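Local coordinates for protein uncharacterized HTH-type transcriptional regulator YybR (Bacillus subtilis, PDB 4A5N) that is a redox-sensing transcriptional regulator of the MarR/DUF24 (HxlR-like) type, captured here in its reduced form, and probably binds DNA through a winged helix-turn-helix fold, at residues L20-G25 with E65-V70; G29-H34 with N43-I48; R72-Y75 with K81-Y84. The protein carries 1 engineered substitution. All blocks are in the same frame, centred on the assembly; numbering follows the deposited sequence.

Interaction 1. Residues L20-G25 with E65-V70; sequences LDVIGG and EADGIV
The carboxylate of Asp67 is gripped at both oxygens. Its OD2 accepts a hydrogen bond of 2.9 Å from the O of water 1, and the same water gives its other proton to Val22 O, 2.8 Å from the water O, so one ordered molecule joins the last turn of helix 15-23 to the residue that follows helix 54-66. The second oxygen, OD1, forms a salt bridge with Arg115 of the second subunit, which probably favours the charged form of this buried acid. Beside the water, Val22 CG1 makes the closest direct contacts. This methyl stands opposite the backbone N across the first torsion (chi1 -172°), where it meets Ile69 CG1 at 3.7 Å and has Asp67 OD2 at 3.8 Å; Ile69 CD1 closes in on the same methyl at 3.9 Å. Just after Asp67 the chain turns: Gly68, with positive phi, ends helix 54-66 in a Schellman motif, its N bonded to Glu65 O at 2.9 Å. In the winged helix-turn-helix fold this is the step from a long helix into the wing hairpin, and here it packs against helix 15-23. The dimer interface lies alongside, with Leu111 of the second subunit packing on both Val22 and Asp67. On its far end the turn is tied to Thr87, which exchanges backbone hydrogen bonding with Ile69.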
# COMPACT_ATOMS: atom_id res chain seq x y z
N LEU B 20 -4.29 3.21 -0.42
CA LEU B 20 -2.87 3.20 -0.09
C LEU B 20 -2.44 4.47 0.66
O LEU B 20 -1.51 4.43 1.48
CB LEU B 20 -2.05 3.00 -1.34
CG LEU B 20 -1.91 1.61 -1.91
CD1 LEU B 20 -1.27 1.68 -3.29
CD2 LEU B 20 -1.06 0.69 -1.01
N ASP B 21 -3.12 5.59 0.44
CA ASP B 21 -2.84 6.83 1.18
C ASP B 21 -3.25 6.71 2.67
O ASP B 21 -2.68 7.36 3.53
CB ASP B 21 -3.54 8.01 0.52
CG ASP B 21 -2.92 9.34 0.89
OD1 ASP B 21 -1.66 9.45 0.91
OD2 ASP B 21 -3.70 10.29 1.15
N VAL B 22 -4.22 5.86 2.96
CA VAL B 22 -4.63 5.65 4.34
C VAL B 22 -3.73 4.67 5.10
O VAL B 22 -3.44 4.88 6.28
CB VAL B 22 -6.10 5.19 4.42
CG1 VAL B 22 -6.57 5.16 5.88
CG2 VAL B 22 -6.98 6.11 3.60
N ILE B 23 -3.27 3.62 4.42
CA ILE B 23 -2.60 2.49 5.07
C ILE B 23 -1.15 2.32 4.63
O ILE B 23 -0.41 1.49 5.16
CB ILE B 23 -3.42 1.18 4.87
CG1 ILE B 23 -3.18 0.17 5.99
CG2 ILE B 23 -3.17 0.56 3.50
CD1 ILE B 23 -3.29 0.72 7.41
N GLY B 24 -0.73 3.17 3.69
CA GLY B 24 0.56 3.04 3.06
C GLY B 24 1.62 3.88 3.72
O GLY B 24 1.38 4.57 4.70
N GLY B 25 2.82 3.78 3.17
CA GLY B 25 3.98 4.45 3.74
C GLY B 25 4.76 3.43 4.57
O GLY B 25 4.41 2.26 4.59
N GLU B 65 -5.42 8.31 13.27
CA GLU B 65 -6.52 8.89 14.06
C GLU B 65 -7.35 9.89 13.26
O GLU B 65 -8.61 9.85 13.27
CB GLU B 65 -6.00 9.51 15.39
CG GLU B 65 -7.11 10.07 16.28
CD GLU B 65 -6.59 10.80 17.52
OE1 GLU B 65 -5.35 10.92 17.70
OE2 GLU B 65 -7.43 11.23 18.33
N ALA B 66 -6.68 10.80 12.55
CA ALA B 66 -7.38 11.82 11.80
C ALA B 66 -8.27 11.20 10.70
O ALA B 66 -9.31 11.75 10.39
CB ALA B 66 -6.42 12.82 11.19
N ASP B 67 -7.85 10.06 10.15
CA ASP B 67 -8.56 9.37 9.10
C ASP B 67 -9.64 8.44 9.67
O ASP B 67 -10.30 7.76 8.91
CB ASP B 67 -7.58 8.53 8.25
CG ASP B 67 -6.71 9.37 7.31
OD1 ASP B 67 -6.98 10.58 7.16
OD2 ASP B 67 -5.78 8.80 6.70
N GLY B 68 -9.77 8.39 11.00
CA GLY B 68 -10.79 7.57 11.66
C GLY B 68 -10.49 6.10 11.84
O GLY B 68 -11.38 5.33 12.18
N ILE B 69 -9.24 5.70 11.62
CA ILE B 69 -8.78 4.30 11.69
C ILE B 69 -8.32 3.87 13.08
O ILE B 69 -8.45 2.69 13.49
CB ILE B 69 -7.58 4.10 10.74
CG1 ILE B 69 -7.90 4.65 9.33
CG2 ILE B 69 -7.13 2.64 10.70
CD1 ILE B 69 -9.11 4.03 8.64
N VAL B 70 -7.82 4.84 13.81
CA VAL B 70 -7.34 4.63 15.15
C VAL B 70 -8.02 5.56 16.16
O VAL B 70 -8.33 6.72 15.86
CB VAL B 70 -5.80 4.78 15.20
CG1 VAL B 70 -5.28 4.87 16.64
CG2 VAL B 70 -5.17 3.61 14.47
O HOH W 1 -3.61 7.27 7.77

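Interaction 2. Residues G29-H34 with N43-I48; sequences GILFYH and NEFRRI
The imidazole of His34 is sandwiched between two side chains: Ile48 CG2 sits over the centre of one face, 3.4 Å from the ring centroid and 15° off the normal, a close CH-pi contact, while Tyr33 CD2 lies over the opposite face toward the rim. Ile30 O stands at the imidazole edge, in the ring plane. Ile48 runs past the histidine in the opposite direction. Its CG1 lies beside the backbone N (chi1 -67°), which sets CG2 over the ring and lets CD1 reach His34 ND1 at 3.7 Å, so both branches bear on the imidazole. The CG2 methyl also meets Ile30 CG2 at 3.8 Å, one turn earlier on helix 28-35. Deeper in, Leu31 and Phe45 cross at about a right angle; Leu31 CD2 comes obliquely to the phenyl ring and is nearest CD1 of Phe45, at 3.5 Å. The axes of segments 29-34 and 43-48 pass 10.7 Å apart, at 122° between their N-to-C directions. Leu57 of helix 54-66 touches both Leu31 and Phe45, and Leu61 adds to the phenylalanine, so three helices meet in the core of the helix-turn-helix fold. Phe45 also touches Tyr84 of strand 81-86, and Phe32 packs on Val97 of helix 94-115.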
# COMPACT_ATOMS: atom_id res chain seq x y z
N GLY B 29 1.22 0.28 8.25
CA GLY B 29 0.89 -1.14 8.17
C GLY B 29 1.29 -1.94 9.39
O GLY B 29 0.54 -2.80 9.88
N ILE B 30 2.51 -1.67 9.88
CA ILE B 30 3.06 -2.31 11.05
C ILE B 30 2.25 -1.92 12.27
O ILE B 30 1.85 -2.78 13.04
CB ILE B 30 4.53 -1.88 11.30
CG1 ILE B 30 5.45 -2.29 10.16
CG2 ILE B 30 5.11 -2.48 12.60
CD1 ILE B 30 6.82 -1.64 10.23
N LEU B 31 2.00 -0.61 12.41
CA LEU B 31 1.26 -0.06 13.56
C LEU B 31 -0.12 -0.71 13.63
O LEU B 31 -0.52 -1.24 14.65
CB LEU B 31 1.12 1.46 13.46
CG LEU B 31 2.48 2.18 13.56
CD1 LEU B 31 2.28 3.69 13.45
CD2 LEU B 31 3.16 1.75 14.84
N PHE B 32 -0.81 -0.68 12.49
CA PHE B 32 -2.10 -1.29 12.31
C PHE B 32 -2.11 -2.76 12.70
O PHE B 32 -2.97 -3.20 13.49
CB PHE B 32 -2.55 -1.12 10.84
CG PHE B 32 -3.95 -1.61 10.59
CD1 PHE B 32 -4.24 -2.96 10.60
CD2 PHE B 32 -4.97 -0.71 10.38
CE1 PHE B 32 -5.54 -3.40 10.38
CE2 PHE B 32 -6.29 -1.13 10.19
CZ PHE B 32 -6.56 -2.48 10.17
N TYR B 33 -1.18 -3.53 12.13
CA TYR B 33 -1.11 -4.95 12.39
C TYR B 33 -1.06 -5.27 13.88
O TYR B 33 -1.78 -6.16 14.35
CB TYR B 33 0.06 -5.62 11.65
CG TYR B 33 0.16 -7.09 11.95
CD1 TYR B 33 -0.68 -8.01 11.32
CD2 TYR B 33 1.05 -7.56 12.90
CE1 TYR B 33 -0.60 -9.38 11.63
CE2 TYR B 33 1.12 -8.91 13.21
CZ TYR B 33 0.31 -9.81 12.57
OH TYR B 33 0.43 -11.14 12.92
N HIS B 34 -0.26 -4.50 14.61
CA HIS B 34 -0.04 -4.74 16.02
C HIS B 34 -1.21 -4.31 16.89
O HIS B 34 -1.32 -4.73 18.02
CB HIS B 34 1.31 -4.15 16.43
CG HIS B 34 2.50 -4.99 15.95
ND1 HIS B 34 3.05 -5.98 16.71
CD2 HIS B 34 3.23 -4.98 14.75
CE1 HIS B 34 4.03 -6.58 16.02
NE2 HIS B 34 4.14 -5.97 14.82
N ASN B 43 4.91 3.42 23.92
CA ASN B 43 6.11 2.64 24.19
C ASN B 43 6.11 1.19 23.67
O ASN B 43 7.17 0.64 23.35
CB ASN B 43 6.45 2.69 25.69
CG ASN B 43 7.08 4.03 26.12
OD1 ASN B 43 7.27 4.27 27.32
ND2 ASN B 43 7.37 4.89 25.17
N GLU B 44 4.93 0.57 23.55
CA GLU B 44 4.86 -0.76 22.97
C GLU B 44 5.19 -0.72 21.48
O GLU B 44 5.83 -1.63 20.97
CB GLU B 44 3.49 -1.40 23.19
CG GLU B 44 3.17 -1.61 24.66
CD GLU B 44 1.87 -2.34 24.91
OE1 GLU B 44 0.81 -1.69 24.83
OE2 GLU B 44 1.92 -3.57 25.21
N PHE B 45 4.72 0.34 20.82
CA PHE B 45 5.00 0.56 19.40
C PHE B 45 6.49 0.84 19.16
O PHE B 45 7.01 0.36 18.15
CB PHE B 45 4.23 1.74 18.84
CG PHE B 45 2.76 1.52 18.66
CD1 PHE B 45 2.27 0.43 17.95
CD2 PHE B 45 1.87 2.45 19.14
CE1 PHE B 45 0.89 0.30 17.75
CE2 PHE B 45 0.50 2.32 18.93
CZ PHE B 45 0.03 1.25 18.23
N ARG B 46 7.13 1.63 20.03
CA ARG B 46 8.57 1.90 19.92
C ARG B 46 9.39 0.62 20.01
O ARG B 46 10.48 0.51 19.38
CB ARG B 46 9.06 2.86 21.01
CG ARG B 46 8.72 4.32 20.82
CD ARG B 46 8.98 5.09 22.11
NE ARG B 46 10.43 5.25 22.37
CZ ARG B 46 10.96 5.71 23.50
NH1 ARG B 46 10.17 6.10 24.51
NH2 ARG B 46 12.29 5.82 23.63
N ARG B 47 8.95 -0.31 20.84
CA ARG B 47 9.61 -1.62 20.92
C ARG B 47 9.32 -2.43 19.65
O ARG B 47 10.13 -3.23 19.24
CB ARG B 47 9.14 -2.41 22.15
CG ARG B 47 9.50 -1.77 23.47
CD ARG B 47 8.74 -2.37 24.65
NE ARG B 47 9.01 -1.52 25.78
CZ ARG B 47 8.11 -1.00 26.60
NH1 ARG B 47 6.82 -1.29 26.48
NH2 ARG B 47 8.52 -0.21 27.55
N ILE B 48 8.13 -2.27 19.08
CA ILE B 48 7.80 -2.96 17.82
C ILE B 48 8.68 -2.40 16.68
O ILE B 48 9.14 -3.16 15.84
CB ILE B 48 6.26 -2.93 17.55
CG1 ILE B 48 5.52 -3.76 18.61
CG2 ILE B 48 5.89 -3.44 16.15
CD1 ILE B 48 4.14 -3.23 18.95

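Interaction 3. Residues R72-Y75 with K81-Y84; sequences REVY and KVEY
Arg72 is extended from CG to NE, with CG opposite the backbone N (chi1 -176°), and this carries its guanidinium alongside the Tyr84 ring, which points the same way. The two planes stand 58° apart. NE gives a nearly straight hydrogen bond, in the guanidinium plane, to Tyr84 OH at 3.1 Å, and water 2 bridges Arg72 NH2 and that hydroxyl. Over one face of the guanidinium lies Val82 CG1, which also meets Arg72 CG at 3.7 Å, while Val74 CG2 touches Val82 CG2 more loosely at 4.1 Å. These residues share one face of the antiparallel hairpin formed by strands 70-75 and 81-86, the wing of the winged helix-turn-helix fold. Its backbone is tied by a hydrogen-bonded pair, Glu73 N to Glu83 O at 2.9 Å and Glu83 N to Glu73 O at 3.0 Å; farther along, Tyr75 N bonds to Lys81 O at 2.8 Å. On the other face, Tyr75 CG is turned away from its carbonyl carbon (chi1 -62°), which lays the ring beside Lys81. Tyr75 OH donates to Glu83 OE1 at 2.9 Å, meeting it from above the carboxylate plane. Putting a phenylalanine in place of Tyr75 would probably leave Glu83 OE1 without this donor and the carboxylate freer to turn about its remaining partners. Those partners hold OE2: Lys81 NZ in a salt bridge along the same strand, and Lys39 in another from outside the hairpin.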
# COMPACT_ATOMS: atom_id res chain seq x y z
N ARG B 72 -7.57 7.14 19.90
CA ARG B 72 -6.61 7.48 20.97
C ARG B 72 -7.37 7.82 22.27
O ARG B 72 -8.01 8.88 22.39
CB ARG B 72 -5.76 8.67 20.54
CG ARG B 72 -4.65 9.09 21.49
CD ARG B 72 -3.91 10.31 20.93
NE ARG B 72 -2.65 10.57 21.66
CZ ARG B 72 -2.48 11.45 22.65
NH1 ARG B 72 -3.46 12.24 23.06
NH2 ARG B 72 -1.29 11.55 23.23
N GLU B 73 -7.29 6.90 23.23
CA GLU B 73 -7.94 7.03 24.52
C GLU B 73 -6.94 7.60 25.53
O GLU B 73 -5.92 6.97 25.80
CB GLU B 73 -8.45 5.66 24.99
CG GLU B 73 -9.28 5.68 26.28
CD GLU B 73 -10.61 6.44 26.15
OE1 GLU B 73 -11.21 6.45 25.05
OE2 GLU B 73 -11.07 7.01 27.15
N VAL B 74 -7.26 8.76 26.08
CA VAL B 74 -6.44 9.38 27.10
C VAL B 74 -7.13 9.28 28.47
O VAL B 74 -8.23 9.79 28.67
CB VAL B 74 -6.15 10.85 26.77
CG1 VAL B 74 -5.18 11.44 27.79
CG2 VAL B 74 -5.58 10.95 25.37
N TYR B 75 -6.44 8.63 29.40
CA TYR B 75 -6.89 8.53 30.79
C TYR B 75 -6.38 9.72 31.55
O TYR B 75 -5.20 10.11 31.44
CB TYR B 75 -6.43 7.22 31.41
CG TYR B 75 -7.02 6.02 30.69
CD1 TYR B 75 -6.44 5.53 29.52
CD2 TYR B 75 -8.18 5.42 31.15
CE1 TYR B 75 -6.99 4.45 28.86
CE2 TYR B 75 -8.73 4.34 30.49
CZ TYR B 75 -8.13 3.86 29.35
OH TYR B 75 -8.69 2.79 28.72
N LYS B 81 -2.38 7.99 30.93
CA LYS B 81 -2.22 6.76 30.21
C LYS B 81 -2.81 7.03 28.85
O LYS B 81 -3.89 7.63 28.76
CB LYS B 81 -2.97 5.65 30.94
CG LYS B 81 -2.77 4.25 30.40
CD LYS B 81 -3.49 3.29 31.35
CE LYS B 81 -3.18 1.85 31.06
NZ LYS B 81 -4.24 1.03 31.73
N VAL B 82 -2.08 6.67 27.80
CA VAL B 82 -2.59 6.77 26.45
C VAL B 82 -2.55 5.43 25.72
O VAL B 82 -1.50 4.73 25.66
CB VAL B 82 -1.91 7.87 25.64
CG1 VAL B 82 -2.53 7.97 24.26
CG2 VAL B 82 -2.07 9.19 26.37
N GLU B 83 -3.71 5.08 25.17
CA GLU B 83 -3.91 3.81 24.46
C GLU B 83 -4.49 4.00 23.06
O GLU B 83 -5.45 4.74 22.89
CB GLU B 83 -4.84 2.92 25.27
CG GLU B 83 -4.22 2.48 26.58
CD GLU B 83 -5.16 1.68 27.42
OE1 GLU B 83 -6.40 1.83 27.28
OE2 GLU B 83 -4.65 0.87 28.22
N TYR B 84 -3.87 3.34 22.09
CA TYR B 84 -4.21 3.37 20.68
C TYR B 84 -4.86 2.04 20.28
O TYR B 84 -4.32 0.96 20.57
CB TYR B 84 -2.94 3.57 19.85
CG TYR B 84 -2.27 4.86 20.16
CD1 TYR B 84 -2.63 6.03 19.50
CD2 TYR B 84 -1.29 4.93 21.14
CE1 TYR B 84 -2.02 7.24 19.82
CE2 TYR B 84 -0.67 6.13 21.45
CZ TYR B 84 -1.05 7.28 20.79
OH TYR B 84 -0.45 8.49 21.06
O HOH W 2 1.01 9.29 23.00
O HOH W 3 -4.32 8.21 33.58

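Overall arrangement
Interaction 2 lies inside the chain loop closed by interaction 1, and both meet at Phe32, against which Ile23 and Ile69 pack. Each also borders the second subunit. Interaction 1 is wholly buried and small, combining one apolar cluster with a bridging water and an acid paired across the dimer; interaction 2 is mainly apolar, with its leucine and phenylalanine buried and a methyl-on-imidazole contact at its more open side. Interaction 3 lies farther from the chain centre, untouched by the other subunit, and relies on backbone bonds and polar side chains. Tyr84 is where it meets the others, reaching interaction 2 and touching Val70 of interaction 1, while Glu65 packs on Arg72.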